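Long-range contact in arylamine n-acetyltransferase (PDB 1W5R), which catalyses, in its natural form, acetyl transfer to arylamines, probably from acetyl-CoA by way of a catalytic triad; the form here carries an engineered active-site substitution: residues L84-V98 and P109-P121. The protein carries 1 engineered substitution. Sequence-based numbering, arbitrary orientation.
Sequences LEELGFEVERLSGRV and PAQTHNVLSVAVP
An antiparallel strand pair in the middle of the large sheet joins Glu90–Gly96 to His113–Ala119, with Glu92 and Ser117 bonded both ways, Glu92 N to Ser117 O at 2.9 Å and Ser117 N to Glu92 O at 2.8 Å. At the Leu94–Val115 pair a side chain adds a third bond. Leu94 O accepts Val115 N and, from the opposite face of its carbonyl plane, Asn114 ND2 at 2.9 Å in a nearly straight bond (171°); CG of Asn114 lies anti to its backbone N (chi1 169°), which brings the amide back over the neighbouring strand. Farther along, Thr112 and His113 both face Gly96 in a classic beta bulge: His113 N bonds Gly96 O at 3.0 Å, while the bond from Thr112 N is weak. Ser95 OG donates to Gln111 OE1 at 2.7 Å and accepts a hydrogen bond from Arg187 NE. Gln111 CG sits over the centre of the Arg97 guanidinium, 3.6 Å above its plane, while Arg97 NH1 hydrogen-bonds Pro109 O, at the guanidinium edge, at 2.9 Å. At the far end, Val118 CG1 packs against Phe89 CD2 at 3.8 Å, and its CG2 touches Leu84 CD1 of the preceding helix. His113 NE2 is hydrogen-bonded to Asp130 OD2, and His113 touches Gln73, engineered in place of the cysteine; the three positions are consistent with the Cys-His-Asp catalytic triad of arylamine N-acetyltransferases.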
loop_
_atom_site.group_PDB
_atom_site.type_symbol
_atom_site.label_atom_id
_atom_site.label_comp_id
_atom_site.label_asym_id
_atom_site.label_seq_id
_atom_site.Cartn_x
_atom_site.Cartn_y
_atom_site.Cartn_z
ATOM N N LEU A 84 9.934 -6.343 -33.317
ATOM C CA LEU A 84 9.961 -5.086 -34.070
ATOM C C LEU A 84 10.584 -5.255 -35.451
ATOM O O LEU A 84 10.081 -4.696 -36.431
ATOM C CB LEU A 84 10.639 -3.965 -33.289
ATOM C CG LEU A 84 9.933 -3.546 -31.992
ATOM C CD1 LEU A 84 10.782 -2.515 -31.301
ATOM C CD2 LEU A 84 8.489 -3.026 -32.180
ATOM N N GLU A 85 11.664 -6.032 -35.519
ATOM C CA GLU A 85 12.293 -6.416 -36.788
ATOM C C GLU A 85 11.311 -7.079 -37.731
ATOM O O GLU A 85 11.247 -6.743 -38.929
ATOM C CB GLU A 85 13.407 -7.417 -36.523
ATOM C CG GLU A 85 14.686 -6.794 -36.135
ATOM C CD GLU A 85 15.842 -7.770 -36.196
ATOM O OE1 GLU A 85 15.678 -8.968 -35.833
ATOM O OE2 GLU A 85 16.923 -7.311 -36.583
ATOM N N GLU A 86 10.553 -8.032 -37.198
ATOM C CA GLU A 86 9.620 -8.800 -38.010
ATOM C C GLU A 86 8.565 -7.867 -38.588
ATOM O O GLU A 86 8.172 -8.013 -39.748
ATOM C CB GLU A 86 8.995 -9.944 -37.195
ATOM C CG GLU A 86 7.964 -10.805 -37.944
ATOM C CD GLU A 86 8.527 -11.546 -39.156
ATOM O OE1 GLU A 86 9.763 -11.729 -39.264
ATOM O OE2 GLU A 86 7.710 -11.951 -40.007
ATOM N N LEU A 87 8.154 -6.878 -37.792
ATOM C CA LEU A 87 7.121 -5.932 -38.201
ATOM C C LEU A 87 7.590 -4.881 -39.206
ATOM O O LEU A 87 6.752 -4.217 -39.822
ATOM C CB LEU A 87 6.474 -5.262 -36.974
ATOM C CG LEU A 87 5.550 -6.139 -36.111
ATOM C CD1 LEU A 87 5.134 -5.448 -34.818
ATOM C CD2 LEU A 87 4.297 -6.570 -36.870
ATOM N N GLY A 88 8.903 -4.724 -39.371
ATOM C CA GLY A 88 9.458 -3.796 -40.359
ATOM C C GLY A 88 10.310 -2.652 -39.832
ATOM O O GLY A 88 10.844 -1.854 -40.617
ATOM N N PHE A 89 10.440 -2.552 -38.505
ATOM C CA PHE A 89 11.342 -1.568 -37.899
ATOM C C PHE A 89 12.792 -1.986 -38.088
ATOM O O PHE A 89 13.082 -3.169 -38.247
ATOM C CB PHE A 89 11.077 -1.446 -36.396
ATOM C CG PHE A 89 9.736 -0.882 -36.048
ATOM C CD1 PHE A 89 8.665 -1.718 -35.778
ATOM C CD2 PHE A 89 9.550 0.495 -35.962
ATOM C CE1 PHE A 89 7.424 -1.197 -35.423
ATOM C CE2 PHE A 89 8.313 1.028 -35.623
ATOM C CZ PHE A 89 7.249 0.190 -35.348
ATOM N N GLU A 90 13.706 -1.021 -38.063
ATOM C CA GLU A 90 15.122 -1.341 -38.073
ATOM C C GLU A 90 15.621 -1.277 -36.639
ATOM O O GLU A 90 15.412 -0.279 -35.939
ATOM C CB GLU A 90 15.906 -0.399 -38.977
ATOM C CG GLU A 90 17.326 -0.869 -39.271
ATOM C CD GLU A 90 18.370 -0.070 -38.520
ATOM O OE1 GLU A 90 18.439 1.164 -38.732
ATOM O OE2 GLU A 90 19.128 -0.667 -37.730
ATOM N N VAL A 91 16.260 -2.359 -36.207
ATOM C CA VAL A 91 16.582 -2.536 -34.786
ATOM C C VAL A 91 18.064 -2.832 -34.591
ATOM O O VAL A 91 18.619 -3.746 -35.232
ATOM C CB VAL A 91 15.752 -3.695 -34.154
ATOM C CG1 VAL A 91 16.047 -3.838 -32.647
ATOM C CG2 VAL A 91 14.255 -3.514 -34.400
ATOM N N GLU A 92 18.709 -2.061 -33.724
ATOM C CA GLU A 92 20.044 -2.393 -33.227
ATOM C C GLU A 92 19.947 -2.710 -31.739
ATOM O O GLU A 92 19.182 -2.056 -31.012
ATOM C CB GLU A 92 21.030 -1.261 -33.495
ATOM C CG GLU A 92 21.272 -1.076 -34.999
ATOM C CD GLU A 92 22.158 0.099 -35.348
ATOM O OE1 GLU A 92 22.220 1.075 -34.568
ATOM O OE2 GLU A 92 22.788 0.047 -36.430
ATOM N N ARG A 93 20.676 -3.740 -31.310
ATOM C CA ARG A 93 20.743 -4.109 -29.899
ATOM C C ARG A 93 21.932 -3.457 -29.231
ATOM O O ARG A 93 23.074 -3.598 -29.675
ATOM C CB ARG A 93 20.830 -5.631 -29.713
ATOM C CG ARG A 93 19.537 -6.404 -29.979
ATOM C CD ARG A 93 19.177 -6.466 -31.472
ATOM N NE ARG A 93 18.135 -7.457 -31.699
ATOM C CZ ARG A 93 17.577 -7.725 -32.877
ATOM N NH1 ARG A 93 17.962 -7.069 -33.974
ATOM N NH2 ARG A 93 16.635 -8.653 -32.957
ATOM N N LEU A 94 21.672 -2.714 -28.162
ATOM C CA LEU A 94 22.751 -2.054 -27.448
ATOM C C LEU A 94 22.937 -2.674 -26.072
ATOM O O LEU A 94 22.006 -3.299 -25.539
ATOM C CB LEU A 94 22.439 -0.563 -27.289
ATOM C CG LEU A 94 22.012 0.194 -28.560
ATOM C CD1 LEU A 94 21.784 1.673 -28.263
ATOM C CD2 LEU A 94 23.043 0.045 -29.676
ATOM N N SER A 95 24.130 -2.490 -25.518
ATOM C CA SER A 95 24.429 -2.890 -24.145
ATOM C C SER A 95 24.712 -1.681 -23.264
ATOM O O SER A 95 25.124 -0.618 -23.752
ATOM C CB SER A 95 25.629 -3.852 -24.108
ATOM O OG SER A 95 26.797 -3.198 -24.569
ATOM N N GLY A 96 24.495 -1.853 -21.962
ATOM C CA GLY A 96 24.755 -0.786 -21.015
ATOM C C GLY A 96 25.134 -1.265 -19.622
ATOM O O GLY A 96 25.097 -2.467 -19.322
ATOM N N ARG A 97 25.499 -0.308 -18.781
ATOM C CA ARG A 97 25.971 -0.539 -17.420
ATOM C C ARG A 97 24.989 0.150 -16.485
ATOM O O ARG A 97 24.631 1.315 -16.713
ATOM C CB ARG A 97 27.352 0.100 -17.222
ATOM C CG ARG A 97 28.401 -0.332 -18.251
ATOM C CD ARG A 97 29.739 0.334 -17.972
ATOM N NE ARG A 97 30.665 0.125 -19.079
ATOM C CZ ARG A 97 31.449 -0.949 -19.207
ATOM N NH1 ARG A 97 31.454 -1.899 -18.283
ATOM N NH2 ARG A 97 32.249 -1.052 -20.252
ATOM N N VAL A 98 24.540 -0.551 -15.444
ATOM C CA VAL A 98 23.527 0.008 -14.547
ATOM C C VAL A 98 24.189 0.827 -13.456
ATOM O O VAL A 98 25.040 0.346 -12.713
ATOM C CB VAL A 98 22.602 -1.111 -13.964
ATOM C CG1 VAL A 98 21.570 -0.531 -12.956
ATOM C CG2 VAL A 98 21.895 -1.849 -15.090
ATOM N N PRO A 109 30.500 -0.248 -13.345
ATOM C CA PRO A 109 29.723 -1.496 -13.345
ATOM C C PRO A 109 29.961 -2.339 -14.601
ATOM O O PRO A 109 30.356 -1.813 -15.641
ATOM C CB PRO A 109 28.257 -1.022 -13.330
ATOM C CG PRO A 109 28.319 0.472 -13.118
ATOM C CD PRO A 109 29.652 0.931 -13.597
ATOM N N ALA A 110 29.703 -3.641 -14.498
ATOM C CA ALA A 110 29.677 -4.521 -15.662
ATOM C C ALA A 110 28.591 -4.119 -16.652
ATOM O O ALA A 110 27.623 -3.432 -16.279
ATOM C CB ALA A 110 29.458 -5.970 -15.217
ATOM N N GLN A 111 28.754 -4.548 -17.905
ATOM C CA GLN A 111 27.695 -4.414 -18.890
ATOM C C GLN A 111 26.673 -5.504 -18.574
ATOM O O GLN A 111 26.912 -6.691 -18.816
ATOM C CB GLN A 111 28.228 -4.573 -20.315
ATOM C CG GLN A 111 29.152 -3.451 -20.762
ATOM C CD GLN A 111 29.687 -3.721 -22.143
ATOM O OE1 GLN A 111 28.914 -3.908 -23.094
ATOM N NE2 GLN A 111 31.009 -3.758 -22.268
ATOM N N THR A 112 25.543 -5.089 -17.995
ATOM C CA THR A 112 24.510 -6.040 -17.570
ATOM C C THR A 112 23.132 -5.705 -18.137
ATOM O O THR A 112 22.138 -6.365 -17.813
ATOM C CB THR A 112 24.373 -6.085 -16.049
ATOM O OG1 THR A 112 23.883 -4.822 -15.594
ATOM C CG2 THR A 112 25.694 -6.415 -15.368
ATOM N N HIS A 113 23.065 -4.668 -18.966
ATOM C CA HIS A 113 21.784 -4.262 -19.541
ATOM C C HIS A 113 21.817 -4.352 -21.061
ATOM O O HIS A 113 22.898 -4.340 -21.682
ATOM C CB HIS A 113 21.408 -2.851 -19.074
ATOM C CG HIS A 113 19.964 -2.496 -19.290
ATOM N ND1 HIS A 113 18.952 -3.433 -19.290
ATOM C CD2 HIS A 113 19.358 -1.295 -19.463
ATOM C CE1 HIS A 113 17.792 -2.830 -19.491
ATOM N NE2 HIS A 113 18.012 -1.531 -19.601
ATOM N N ASN A 114 20.631 -4.441 -21.649
ATOM C CA ASN A 114 20.449 -4.571 -23.096
ATOM C C ASN A 114 19.226 -3.727 -23.418
ATOM O O ASN A 114 18.187 -3.881 -22.767
ATOM C CB ASN A 114 20.239 -6.060 -23.437
ATOM C CG ASN A 114 19.765 -6.332 -24.874
ATOM O OD1 ASN A 114 19.000 -7.273 -25.083
ATOM N ND2 ASN A 114 20.229 -5.548 -25.856
ATOM N N VAL A 115 19.377 -2.803 -24.376
ATOM C CA VAL A 115 18.280 -1.941 -24.816
ATOM C C VAL A 115 18.247 -1.913 -26.350
ATOM O O VAL A 115 19.136 -2.485 -27.000
ATOM C CB VAL A 115 18.367 -0.497 -24.236
ATOM C CG1 VAL A 115 18.349 -0.540 -22.719
ATOM C CG2 VAL A 115 19.607 0.262 -24.753
ATOM N N LEU A 116 17.226 -1.270 -26.921
ATOM C CA LEU A 116 17.080 -1.236 -28.380
ATOM C C LEU A 116 17.221 0.173 -28.911
ATOM O O LEU A 116 16.753 1.128 -28.277
ATOM C CB LEU A 116 15.718 -1.776 -28.804
ATOM C CG LEU A 116 15.377 -3.172 -28.277
ATOM C CD1 LEU A 116 13.948 -3.530 -28.687
ATOM C CD2 LEU A 116 16.397 -4.208 -28.778
ATOM N N SER A 117 17.867 0.290 -30.069
ATOM C CA SER A 117 17.830 1.529 -30.830
ATOM C C SER A 117 17.033 1.238 -32.105
ATOM O O SER A 117 17.431 0.382 -32.917
ATOM C CB SER A 117 19.239 2.022 -31.124
ATOM O OG SER A 117 19.191 3.087 -32.060
ATOM N N VAL A 118 15.894 1.917 -32.250
ATOM C CA VAL A 118 14.886 1.556 -33.250
ATOM C C VAL A 118 14.657 2.703 -34.235
ATOM O O VAL A 118 14.504 3.850 -33.831
ATOM C CB VAL A 118 13.548 1.161 -32.570
ATOM C CG1 VAL A 118 12.476 0.777 -33.572
ATOM C CG2 VAL A 118 13.764 0.020 -31.577
ATOM N N ALA A 119 14.657 2.370 -35.523
ATOM C CA ALA A 119 14.335 3.341 -36.569
ATOM C C ALA A 119 13.046 2.935 -37.268
ATOM O O ALA A 119 12.802 1.749 -37.500
ATOM C CB ALA A 119 15.476 3.433 -37.579
ATOM N N VAL A 120 12.214 3.922 -37.593
ATOM C CA VAL A 120 11.128 3.701 -38.553
ATOM C C VAL A 120 11.694 3.798 -39.978
ATOM O O VAL A 120 12.548 4.652 -40.247
ATOM C CB VAL A 120 9.941 4.694 -38.383
ATOM C CG1 VAL A 120 9.261 4.510 -37.038
ATOM C CG2 VAL A 120 10.388 6.129 -38.573
ATOM N N PRO A 121 11.243 2.908 -40.886
ATOM C CA PRO A 121 11.642 2.928 -42.306
ATOM C C PRO A 121 11.825 4.327 -42.935
ATOM O O PRO A 121 12.690 4.497 -43.795
ATOM C CB PRO A 121 10.509 2.161 -43.007
ATOM C CG PRO A 121 9.672 1.527 -41.901
ATOM C CD PRO A 121 10.344 1.778 -40.592
HETATM O O HOH W 1 25.622 -3.054 -14.527
#